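3-oxo-tetronate kinase (Haemophilus influenzae, PDB 1YZY) catalyses the ATP-dependent phosphorylation of 3-oxo-tetronate to 3-oxo-tetronate 4-phosphate, as a member of the four-carbon acid sugar kinase family. Local coordinates at residues Ala6-Gly11 against Lys49-Pro54; Phe77-Cys82 against Gly91-Val96; Glu264-Lys269 against Ser300-Met305. All coordinates share one frame; numbering follows the deposited sequence.

Contact 1 (Ala6-Gly11 against Lys49-Pro54)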
# COMPACT_ATOMS: atom_id res chain seq x y z
N ALA A 6 -3.58 7.65 4.28
CA ALA A 6 -3.84 6.28 4.69
C ALA A 6 -3.40 5.96 6.12
O ALA A 6 -2.32 6.37 6.55
CB ALA A 6 -3.20 5.34 3.71
N ASP A 7 -4.22 5.18 6.82
CA ASP A 7 -3.97 4.79 8.21
C ASP A 7 -3.08 3.56 8.44
O ASP A 7 -3.01 3.03 9.56
CB ASP A 7 -5.30 4.67 8.98
CG ASP A 7 -6.05 3.37 8.70
OD1 ASP A 7 -5.94 2.80 7.59
OD2 ASP A 7 -6.76 2.91 9.61
N ASP A 8 -2.51 3.03 7.37
CA ASP A 8 -1.59 1.90 7.48
C ASP A 8 -0.81 1.72 6.17
O ASP A 8 -1.20 2.27 5.13
CB ASP A 8 -2.30 0.61 7.93
CG ASP A 8 -2.93 -0.16 6.78
OD1 ASP A 8 -3.37 0.47 5.80
OD2 ASP A 8 -2.98 -1.41 6.88
N PHE A 9 0.27 0.95 6.23
CA PHE A 9 1.11 0.73 5.06
C PHE A 9 0.48 -0.12 3.96
O PHE A 9 0.50 0.28 2.79
CB PHE A 9 2.46 0.12 5.48
CG PHE A 9 3.44 0.05 4.36
CD1 PHE A 9 4.00 1.21 3.84
CD2 PHE A 9 3.76 -1.17 3.78
CE1 PHE A 9 4.86 1.16 2.76
CE2 PHE A 9 4.61 -1.23 2.70
CZ PHE A 9 5.16 -0.06 2.18
N THR A 10 -0.03 -1.29 4.31
CA THR A 10 -0.66 -2.19 3.35
C THR A 10 -1.80 -1.48 2.59
O THR A 10 -1.96 -1.64 1.37
CB THR A 10 -1.23 -3.43 4.06
OG1 THR A 10 -0.29 -3.91 5.03
CG2 THR A 10 -1.49 -4.54 3.06
N GLY A 11 -2.61 -0.73 3.33
CA GLY A 11 -3.70 0.01 2.74
C GLY A 11 -3.20 1.11 1.83
O GLY A 11 -3.79 1.36 0.78
N LYS A 49 0.81 5.22 10.48
CA LYS A 49 0.67 4.07 11.37
C LYS A 49 -0.40 4.49 12.38
O LYS A 49 -0.25 4.29 13.59
CB LYS A 49 1.99 3.79 12.11
CG LYS A 49 3.19 3.40 11.24
CD LYS A 49 4.47 3.31 12.09
CE LYS A 49 5.74 3.17 11.25
NZ LYS A 49 5.93 1.80 10.67
N SER A 50 -1.50 5.03 11.86
CA SER A 50 -2.58 5.55 12.69
C SER A 50 -3.87 4.73 12.70
O SER A 50 -4.94 5.33 12.81
CB SER A 50 -2.93 6.94 12.19
OG SER A 50 -3.16 6.93 10.79
N ARG A 51 -3.80 3.40 12.66
CA ARG A 51 -5.04 2.63 12.74
C ARG A 51 -5.51 2.43 14.19
O ARG A 51 -6.72 2.47 14.46
CB ARG A 51 -4.88 1.28 12.03
CG ARG A 51 -6.18 0.45 11.99
CD ARG A 51 -5.90 -1.02 11.60
NE ARG A 51 -5.52 -1.31 10.21
CZ ARG A 51 -5.99 -0.66 9.15
NH1 ARG A 51 -6.88 0.33 9.28
NH2 ARG A 51 -5.55 -0.97 7.94
N SER A 52 -4.57 2.20 15.10
CA SER A 52 -4.91 1.98 16.50
C SER A 52 -3.94 2.58 17.54
O SER A 52 -3.87 2.11 18.68
CB SER A 52 -5.12 0.49 16.76
OG SER A 52 -4.03 -0.29 16.31
N ASN A 53 -3.21 3.61 17.13
CA ASN A 53 -2.27 4.29 18.02
C ASN A 53 -3.09 5.29 18.85
O ASN A 53 -4.30 5.40 18.67
CB ASN A 53 -1.20 5.02 17.18
CG ASN A 53 -1.78 6.11 16.31
OD1 ASN A 53 -2.93 6.04 15.89
ND2 ASN A 53 -0.98 7.13 16.02
N PRO A 54 -2.46 5.97 19.83
CA PRO A 54 -3.24 6.94 20.63
C PRO A 54 -3.98 7.92 19.72
O PRO A 54 -3.40 8.53 18.83
CB PRO A 54 -2.16 7.63 21.45
CG PRO A 54 -1.19 6.50 21.70
CD PRO A 54 -1.09 5.85 20.34
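Asp7 and Ser50 bring the two backbones together, their CA atoms 4.8 Å apart, where the loop leaving strand 3-6 runs beside the loop leaving strand 43-47. The side chain of Arg51 then does most of the work, reaching back over the first loop so that two consecutive aspartates share its guanidinium group. NH1 of Arg51 lies 2.6 Å from OD2 of Asp7, a short salt bridge in which the carboxylate and guanidinium planes stand 75° apart. NH2 of Arg51 meets OD2 of Asp8 at 2.8 Å, and here the two side chains run alongside each other, pointing the same way, with the planes 55° apart and Asp8 CB over one face of the guanidinium. Neither pair is the flat, two-pronged kind: each terminal nitrogen has a different aspartate as its main partner. The Arg51 chain leaves its backbone extended and bends at chi3 (-72°), which turns the head back to the aspartates. Asp8 is busy on its other oxygen as well: OD1 accepts from Gly11 N at 2.8 Å, the donor coming from above the carboxylate plane, and this is the capping bond of an N-cap residue before helix 9-20. Nearer the backbones, Ser50 OG packs against Asp7 CB at 3.6 Å. Arg51 also touches Cys82 and Asp86, while backbone bonds tie Ala6 to Ile46 and Leu48. The whole is a salt-bridge network across two loops at the carboxyl ends of neighbouring parallel strands in the sugar-binding N-terminal domain.

Contact 2 (Phe77-Cys82 against Gly91-Val96)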
# COMPACT_ATOMS: atom_id res chain seq x y z
N PHE A 77 -9.20 15.66 -0.83
CA PHE A 77 -8.63 14.73 0.13
C PHE A 77 -9.40 13.46 0.34
O PHE A 77 -10.63 13.45 0.29
CB PHE A 77 -8.36 15.46 1.43
CG PHE A 77 -7.56 16.72 1.24
CD1 PHE A 77 -6.17 16.68 1.27
CD2 PHE A 77 -8.20 17.91 0.90
CE1 PHE A 77 -5.42 17.81 0.96
CE2 PHE A 77 -7.47 19.04 0.58
CZ PHE A 77 -6.07 18.99 0.61
N TYR A 78 -8.67 12.39 0.63
CA TYR A 78 -9.25 11.07 0.82
C TYR A 78 -8.64 10.40 2.04
O TYR A 78 -7.45 10.08 2.05
CB TYR A 78 -8.96 10.23 -0.42
CG TYR A 78 -9.73 8.93 -0.53
CD1 TYR A 78 -10.73 8.78 -1.49
CD2 TYR A 78 -9.45 7.86 0.31
CE1 TYR A 78 -11.44 7.59 -1.61
CE2 TYR A 78 -10.16 6.65 0.20
CZ TYR A 78 -11.15 6.53 -0.76
OH TYR A 78 -11.86 5.36 -0.89
N PHE A 79 -9.46 10.18 3.07
CA PHE A 79 -9.03 9.50 4.28
C PHE A 79 -9.28 8.01 4.06
O PHE A 79 -10.42 7.56 4.10
CB PHE A 79 -9.82 10.02 5.49
CG PHE A 79 -9.54 9.29 6.78
CD1 PHE A 79 -8.33 8.63 6.98
CD2 PHE A 79 -10.50 9.24 7.78
CE1 PHE A 79 -8.08 7.93 8.15
CE2 PHE A 79 -10.27 8.54 8.96
CZ PHE A 79 -9.06 7.88 9.15
N LYS A 80 -8.22 7.26 3.85
CA LYS A 80 -8.29 5.83 3.60
C LYS A 80 -8.07 4.94 4.81
O LYS A 80 -7.01 4.99 5.44
CB LYS A 80 -7.30 5.47 2.48
CG LYS A 80 -6.82 4.03 2.44
CD LYS A 80 -7.73 3.16 1.62
CE LYS A 80 -7.20 1.75 1.53
NZ LYS A 80 -7.28 1.01 2.81
N TYR A 81 -9.04 4.08 5.09
CA TYR A 81 -8.97 3.13 6.20
C TYR A 81 -9.24 1.71 5.71
O TYR A 81 -9.35 1.47 4.51
CB TYR A 81 -9.91 3.55 7.33
CG TYR A 81 -11.27 4.03 6.88
CD1 TYR A 81 -12.21 3.14 6.36
CD2 TYR A 81 -11.63 5.37 6.99
CE1 TYR A 81 -13.47 3.57 5.96
CE2 TYR A 81 -12.88 5.81 6.59
CZ TYR A 81 -13.80 4.91 6.08
OH TYR A 81 -15.06 5.34 5.71
N CYS A 82 -9.31 0.75 6.62
CA CYS A 82 -9.52 -0.64 6.22
C CYS A 82 -10.94 -0.92 5.73
O CYS A 82 -11.90 -0.26 6.15
CB CYS A 82 -9.15 -1.59 7.36
SG CYS A 82 -8.88 -3.32 6.89
N GLY A 91 -11.84 4.35 18.18
CA GLY A 91 -11.27 4.07 16.87
C GLY A 91 -11.24 5.35 16.09
O GLY A 91 -12.27 5.95 15.77
N ASN A 92 -10.01 5.71 15.80
CA ASN A 92 -9.56 6.94 15.14
C ASN A 92 -10.25 7.32 13.84
O ASN A 92 -10.01 8.41 13.32
CB ASN A 92 -8.06 6.83 14.86
CG ASN A 92 -7.38 6.37 16.15
OD1 ASN A 92 -7.87 6.63 17.25
ND2 ASN A 92 -6.27 5.66 16.01
N ILE A 93 -11.07 6.43 13.28
CA ILE A 93 -11.73 6.76 12.01
C ILE A 93 -12.59 8.02 12.19
O ILE A 93 -12.45 8.99 11.45
CB ILE A 93 -12.59 5.58 11.48
CG1 ILE A 93 -11.68 4.43 11.05
CG2 ILE A 93 -13.47 6.02 10.30
CD1 ILE A 93 -12.44 3.17 10.71
N GLY A 94 -13.44 8.00 13.22
CA GLY A 94 -14.31 9.13 13.51
C GLY A 94 -13.56 10.39 13.92
O GLY A 94 -13.83 11.47 13.40
N PRO A 95 -12.68 10.29 14.93
CA PRO A 95 -11.91 11.45 15.38
C PRO A 95 -11.13 12.12 14.24
O PRO A 95 -11.11 13.35 14.13
CB PRO A 95 -10.96 10.83 16.40
CG PRO A 95 -11.83 9.75 17.02
CD PRO A 95 -12.46 9.13 15.81
N VAL A 96 -10.46 11.31 13.42
CA VAL A 96 -9.68 11.82 12.30
C VAL A 96 -10.56 12.49 11.26
O VAL A 96 -10.19 13.53 10.71
CB VAL A 96 -8.82 10.71 11.64
CG1 VAL A 96 -8.09 11.24 10.43
CG2 VAL A 96 -7.80 10.18 12.63
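An apolar layer between a strand and a helix, inside the sugar-binding N-terminal domain, is what this contact makes: strand 77-80 and the residue after it present two aromatic rings to the first turn of helix 93-104. Phe79 sits in the middle. Its CG is anti to the backbone N (chi1 175°), which carries the ring out from the strand to the helix, and Val96 CG1 rests over one face, 3.8 Å from the ring centroid and 16° off the normal, a CH-pi contact. Val96 crosses the phenyl side chain at about a right angle, with CG1 closest to CZ at 3.7 Å. The opposite face of the Phe79 ring is covered, toward its rim, by Tyr81 CD2, so the phenyl group is held between a methyl and a second ring. At the edge, CE2 of Phe79 comes within 3.3 Å of Ile93 O, which lies near the ring plane; that carbonyl oxygen is hydrogen-bonded to Thr97 OG1. The branches of Ile93 go chiefly to the tyrosine: CG2 touches Tyr81 CE2 at 3.8 Å, and CD1 stands over one face of the ring, 4.1 Å from Tyr81 CG. These two side chains also cross nearly perpendicularly. Tyr81 does not end in the apolar layer, because its OH is hydrogen-bonded to Thr218 OG1, which ties down the far end of the ring, and Phe85 meets the ring edge-to-face. Around this core, strand 77-80 lies between strands 3-6 and 216-219, and Phe79 touches Thr218 of the latter. Helix 55-71 borders the 91-96 segment, Val55 and Ala58 touching Asn92 and Ser62 touching Val96.

Contact 3 (Glu264-Lys269 against Ser300-Met305); sequences EKYREK and SEFAPM
A chi1 of -169° swings the Tyr266 ring away from its own backbone nitrogen and out from helix 257-266 to the 300-305 segment; the extended chi1 and chi2 of Met305 carry SD to the edge of that ring, and the bend at chi3 (75°) turns the methyl CE back toward the backbone of Arg267. The Tyr266 and Met305 side chains slide past each other in opposite directions. Met305 SD lies 5.1 Å from the centroid of the Tyr266 ring and 3.7 Å from its CD2, so this is a Met-aromatic contact made edge-on and not over a face. Beyond the sulfur, Met305 CE stands 4.0 Å from Arg267 N. At the phenol end, Tyr266 OH stands 2.7 Å from Ala303 O, near the ring plane; Gln409 OE1 offers a second, weaker partner, and the hydroxyl proton could serve either. Phe302 CB packs against the same oxygen, 3.3 Å from Tyr266 OH, and the two side chains cross at a slant. The Phe302 ring in turn meets Lys269, whose O lies at the ring edge, 3.8 Å from Phe302 CD2, and whose CB is 4.0 Å from the same atom. Glu406 and Gln409 of helix 404-410 also border these rings. The contact packs helix 257-266 against the loop that enters strand 305-307, whose neighbours in the nucleotide-binding C-terminal domain are strands 248-252 and 272-274: helix-against-sheet packing of an alpha/beta domain, with Tyr266 and Met305 both touching Val250.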
# COMPACT_ATOMS: atom_id res chain seq x y z
N GLU A 264 14.50 -21.10 -7.06
CA GLU A 264 14.80 -22.37 -7.69
C GLU A 264 14.58 -22.31 -9.21
O GLU A 264 15.21 -23.06 -9.96
CB GLU A 264 13.91 -23.45 -7.06
CG GLU A 264 14.62 -24.75 -6.72
CD GLU A 264 14.75 -25.68 -7.91
OE1 GLU A 264 13.80 -26.46 -8.16
OE2 GLU A 264 15.81 -25.65 -8.58
N LYS A 265 13.69 -21.43 -9.64
CA LYS A 265 13.37 -21.29 -11.06
C LYS A 265 14.29 -20.26 -11.73
O LYS A 265 14.59 -20.36 -12.93
CB LYS A 265 11.90 -20.89 -11.22
CG LYS A 265 11.17 -21.54 -12.40
CD LYS A 265 11.23 -20.69 -13.66
CE LYS A 265 10.32 -21.25 -14.74
NZ LYS A 265 10.19 -20.33 -15.92
N TYR A 266 14.74 -19.28 -10.96
CA TYR A 266 15.60 -18.22 -11.47
C TYR A 266 17.09 -18.58 -11.52
O TYR A 266 17.81 -18.14 -12.41
CB TYR A 266 15.39 -16.94 -10.67
CG TYR A 266 16.05 -15.72 -11.29
CD1 TYR A 266 15.71 -15.32 -12.58
CD2 TYR A 266 17.01 -14.98 -10.60
CE1 TYR A 266 16.31 -14.22 -13.17
CE2 TYR A 266 17.61 -13.87 -11.18
CZ TYR A 266 17.26 -13.50 -12.46
OH TYR A 266 17.84 -12.42 -13.05
N ARG A 267 17.58 -19.34 -10.54
CA ARG A 267 18.99 -19.73 -10.51
C ARG A 267 19.33 -20.53 -11.76
O ARG A 267 20.50 -20.78 -12.07
CB ARG A 267 19.29 -20.55 -9.26
CG ARG A 267 18.62 -21.90 -9.26
CD ARG A 267 19.36 -22.87 -8.37
NE ARG A 267 19.31 -22.46 -6.97
CZ ARG A 267 19.95 -23.10 -6.00
NH1 ARG A 267 20.69 -24.16 -6.27
NH2 ARG A 267 19.83 -22.68 -4.74
N GLU A 268 18.29 -20.97 -12.45
CA GLU A 268 18.40 -21.73 -13.68
C GLU A 268 18.64 -20.77 -14.85
O GLU A 268 19.25 -21.14 -15.85
CB GLU A 268 17.09 -22.50 -13.88
CG GLU A 268 16.94 -23.27 -15.18
CD GLU A 268 15.49 -23.62 -15.49
OE1 GLU A 268 14.78 -24.10 -14.58
OE2 GLU A 268 15.06 -23.40 -16.64
N LYS A 269 18.17 -19.53 -14.69
CA LYS A 269 18.29 -18.51 -15.72
C LYS A 269 19.40 -17.46 -15.58
O LYS A 269 19.78 -16.83 -16.58
CB LYS A 269 16.95 -17.75 -15.86
CG LYS A 269 15.75 -18.59 -16.30
CD LYS A 269 15.90 -19.07 -17.73
CE LYS A 269 14.61 -19.69 -18.24
NZ LYS A 269 14.14 -20.82 -17.39
N SER A 300 25.30 -10.19 -17.84
CA SER A 300 24.56 -11.35 -18.33
C SER A 300 23.18 -10.88 -18.81
O SER A 300 22.80 -9.73 -18.58
CB SER A 300 24.40 -12.41 -17.23
OG SER A 300 25.37 -13.44 -17.36
N GLU A 301 22.44 -11.75 -19.49
CA GLU A 301 21.12 -11.37 -19.97
C GLU A 301 20.20 -11.03 -18.81
O GLU A 301 19.42 -10.08 -18.88
CB GLU A 301 20.53 -12.46 -20.86
CG GLU A 301 20.59 -13.87 -20.30
CD GLU A 301 20.09 -14.90 -21.30
OE1 GLU A 301 18.86 -14.98 -21.50
OE2 GLU A 301 20.94 -15.60 -21.90
N PHE A 302 20.29 -11.81 -17.73
CA PHE A 302 19.48 -11.57 -16.55
C PHE A 302 20.33 -11.15 -15.35
O PHE A 302 21.43 -11.67 -15.15
CB PHE A 302 18.63 -12.80 -16.22
CG PHE A 302 17.47 -13.01 -17.16
CD1 PHE A 302 16.57 -11.98 -17.42
CD2 PHE A 302 17.28 -14.24 -17.80
CE1 PHE A 302 15.50 -12.16 -18.30
CE2 PHE A 302 16.22 -14.44 -18.68
CZ PHE A 302 15.32 -13.40 -18.93
N ALA A 303 19.84 -10.17 -14.60
CA ALA A 303 20.53 -9.64 -13.43
C ALA A 303 21.02 -10.73 -12.48
O ALA A 303 20.36 -11.75 -12.28
CB ALA A 303 19.63 -8.68 -12.70
N PRO A 304 22.21 -10.53 -11.89
CA PRO A 304 22.77 -11.51 -10.96
C PRO A 304 21.99 -11.52 -9.64
O PRO A 304 21.51 -10.49 -9.18
CB PRO A 304 24.21 -11.03 -10.79
CG PRO A 304 24.07 -9.56 -10.89
CD PRO A 304 23.14 -9.39 -12.06
N MET A 305 21.87 -12.69 -9.03
CA MET A 305 21.13 -12.80 -7.79
C MET A 305 21.93 -13.38 -6.62
O MET A 305 22.52 -14.47 -6.66
CB MET A 305 19.92 -13.72 -8.00
CG MET A 305 19.30 -14.26 -6.70
SD MET A 305 17.81 -15.22 -6.95
CE MET A 305 18.44 -16.77 -7.60

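In the fold
Contacts 1 and 2 are neighbours, their centres about 9 Å apart, both in the sugar-binding N-terminal domain. They meet directly: Asp7 N lies 3.1 Å from Lys80 O, a probable hydrogen bond. Asn92 ND2 reaches weakly to Ser50 O and Asn53 O, joining the 91-96 segment to the loop of contact 1. Contact 3 stands apart in the nucleotide-binding domain, its centre about 37 Å from that of contact 1 and about 44 Å from that of contact 2. Of the three it lies closest to the ATP site inferred by similarity, the Met305 side chain about 10 Å from that of Thr357 and about 11 Å from that of Ser254, touching neither.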